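Local coordinates for DNR protein (Pseudomonas aeruginosa, PDB 2Z69) that probably acts as a DNA-binding transcriptional regulator of dissimilative nitrate respiration that senses nitric oxide, this chain being its sensor domain, at residues B[84-87]-B[88-91]. Numbering follows the deposited sequence.
Sequences RNTF and AEAM
The first torsions of Thr86 (chi1 51°) and Glu89 tuck OG1 of the threonine and CG of the glutamate in over their own backbones; a bend at Glu89 chi2 (-96°) then turns the carboxylate back over the preceding chain. This local contact lies in the cyclic nucleotide-binding-type beta barrel of the sensor domain, where strand 86-87 gives way to a 3-10 segment. Thr86 OG1 donates a weak hydrogen bond of 3.1 Å to Glu89 OE2, the two side chains crossing at about a right angle. The other oxygen, Glu89 OE1, lies 3.2 Å from Phe87 CA on the strand backbone and also touches Thr86 CB, at 3.6 Å. Glu89 OE2 also accepts a weak hydrogen bond from the backbone N of Leu153 of the second subunit, and Glu89 packs on Ser152 of that subunit, which places this buried carboxylate at the subunit interface. The CB of Phe87 points away from the 3-10 segment, and its ring packs on Val64 and Ile66 and lies nearly parallel to the ring of Tyr57. Ala88 takes a positive phi where the chain leaves the strand, and its CB lies 4.2 Å from Phe87 CD2. Within the 3-10 segment, Met91 N donates to Ala88 O at 3.1 Å.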
ATOM      1  N   ARG B  84     -13.896  19.240   7.267  1.00 21.17           N
ATOM      2  CA  ARG B  84     -12.987  19.274   6.103  1.00 20.84           C
ATOM      3  C   ARG B  84     -11.881  18.185   6.173  1.00 20.55           C
ATOM      4  O   ARG B  84     -10.768  18.372   5.673  1.00 19.63           O
ATOM      5  CB  ARG B  84     -12.419  20.676   5.885  1.00 20.29           C
ATOM      6  CG  ARG B  84     -13.488  21.764   5.678  1.00 21.17           C
ATOM      7  CD  ARG B  84     -12.865  23.132   5.237  1.00 25.19           C
ATOM      8  NE  ARG B  84     -12.063  23.763   6.295  1.00 36.06           N
ATOM      9  CZ  ARG B  84     -12.562  24.367   7.378  1.00 41.54           C
ATOM     10  NH1 ARG B  84     -13.877  24.449   7.584  1.00 45.45           N
ATOM     11  NH2 ARG B  84     -11.739  24.885   8.276  1.00 40.46           N
ATOM     12  N   ASN B  85     -12.212  17.058   6.812  1.00 19.52           N
ATOM     13  CA  ASN B  85     -11.329  15.902   6.882  1.00 19.34           C
ATOM     14  C   ASN B  85     -12.094  14.669   6.543  1.00 18.52           C
ATOM     15  O   ASN B  85     -13.305  14.701   6.584  1.00 18.33           O
ATOM     16  CB  ASN B  85     -10.787  15.732   8.279  1.00 19.75           C
ATOM     17  CG  ASN B  85      -9.683  16.669   8.554  1.00 20.66           C
ATOM     18  OD1 ASN B  85      -8.571  16.450   8.115  1.00 19.70           O
ATOM     19  ND2 ASN B  85      -9.977  17.737   9.270  1.00 29.19           N
ATOM     20  N   THR B  86     -11.376  13.609   6.167  1.00 18.19           N
ATOM     21  CA  THR B  86     -11.992  12.341   5.746  1.00 16.92           C
ATOM     22  C   THR B  86     -11.788  11.354   6.852  1.00 16.46           C
ATOM     23  O   THR B  86     -10.954  11.562   7.700  1.00 15.19           O
ATOM     24  CB  THR B  86     -11.376  11.741   4.442  1.00 16.60           C
ATOM     25  OG1 THR B  86      -9.936  11.686   4.558  1.00 17.18           O
ATOM     26  CG2 THR B  86     -11.770  12.592   3.217  1.00 16.25           C
ATOM     27  N   PHE B  87     -12.579  10.287   6.840  1.00 17.35           N
ATOM     28  CA  PHE B  87     -12.381   9.186   7.740  1.00 17.07           C
ATOM     29  C   PHE B  87     -12.895   7.894   7.121  1.00 16.60           C
ATOM     30  O   PHE B  87     -13.713   7.918   6.203  1.00 15.95           O
ATOM     31  CB  PHE B  87     -13.000   9.472   9.139  1.00 18.93           C
ATOM     32  CG  PHE B  87     -14.505   9.716   9.139  1.00 17.46           C
ATOM     33  CD1 PHE B  87     -15.022  11.016   9.018  1.00 20.99           C
ATOM     34  CD2 PHE B  87     -15.377   8.667   9.369  1.00 15.92           C
ATOM     35  CE1 PHE B  87     -16.387  11.241   9.090  1.00 18.20           C
ATOM     36  CE2 PHE B  87     -16.735   8.868   9.441  1.00 15.57           C
ATOM     37  CZ  PHE B  87     -17.252  10.141   9.298  1.00 15.94           C
ATOM     38  N   ALA B  88     -12.381   6.769   7.612  1.00 17.46           N
ATOM     39  CA  ALA B  88     -12.759   5.439   7.122  1.00 18.17           C
ATOM     40  C   ALA B  88     -12.169   5.027   5.756  1.00 18.87           C
ATOM     41  O   ALA B  88     -12.494   3.951   5.250  1.00 19.54           O
ATOM     42  CB  ALA B  88     -14.325   5.263   7.148  1.00 19.39           C
ATOM     43  N   GLU B  89     -11.282   5.838   5.181  1.00 18.90           N
ATOM     44  CA  GLU B  89     -10.709   5.513   3.862  1.00 20.01           C
ATOM     45  C   GLU B  89      -9.764   4.304   3.942  1.00 20.05           C
ATOM     46  O   GLU B  89      -9.589   3.578   2.968  1.00 19.84           O
ATOM     47  CB  GLU B  89      -9.967   6.707   3.268  1.00 20.08           C
ATOM     48  CG  GLU B  89      -8.771   7.182   4.089  1.00 21.05           C
ATOM     49  CD  GLU B  89      -9.105   8.353   5.016  1.00 27.83           C
ATOM     50  OE1 GLU B  89     -10.257   8.458   5.461  1.00 31.54           O
ATOM     51  OE2 GLU B  89      -8.210   9.166   5.303  1.00 27.45           O
ATOM     52  N   ALA B  90      -9.198   4.079   5.125  1.00 19.48           N
ATOM     53  CA  ALA B  90      -8.360   2.919   5.367  1.00 20.24           C
ATOM     54  C   ALA B  90      -9.090   1.600   5.143  1.00 19.09           C
ATOM     55  O   ALA B  90      -8.447   0.570   4.996  1.00 17.67           O
ATOM     56  CB  ALA B  90      -7.760   2.963   6.778  1.00 20.23           C
ATOM     57  N   MET B  91     -10.422   1.640   5.113  1.00 19.31           N
ATOM     58  CA  MET B  91     -11.216   0.401   5.121  1.00 20.15           C
ATOM     59  C   MET B  91     -11.093  -0.318   3.785  1.00 21.08           C
ATOM     60  O   MET B  91     -11.183  -1.547   3.719  1.00 20.35           O
ATOM     61  CB  MET B  91     -12.697   0.666   5.477  1.00 19.99           C
ATOM     62  CG  MET B  91     -12.999   0.946   6.993  1.00 19.89           C
ATOM     63  SD  MET B  91     -12.536  -0.338   8.197  1.00 24.07           S
ATOM     64  CE  MET B  91     -13.309  -1.796   7.514  1.00 24.69           C
TER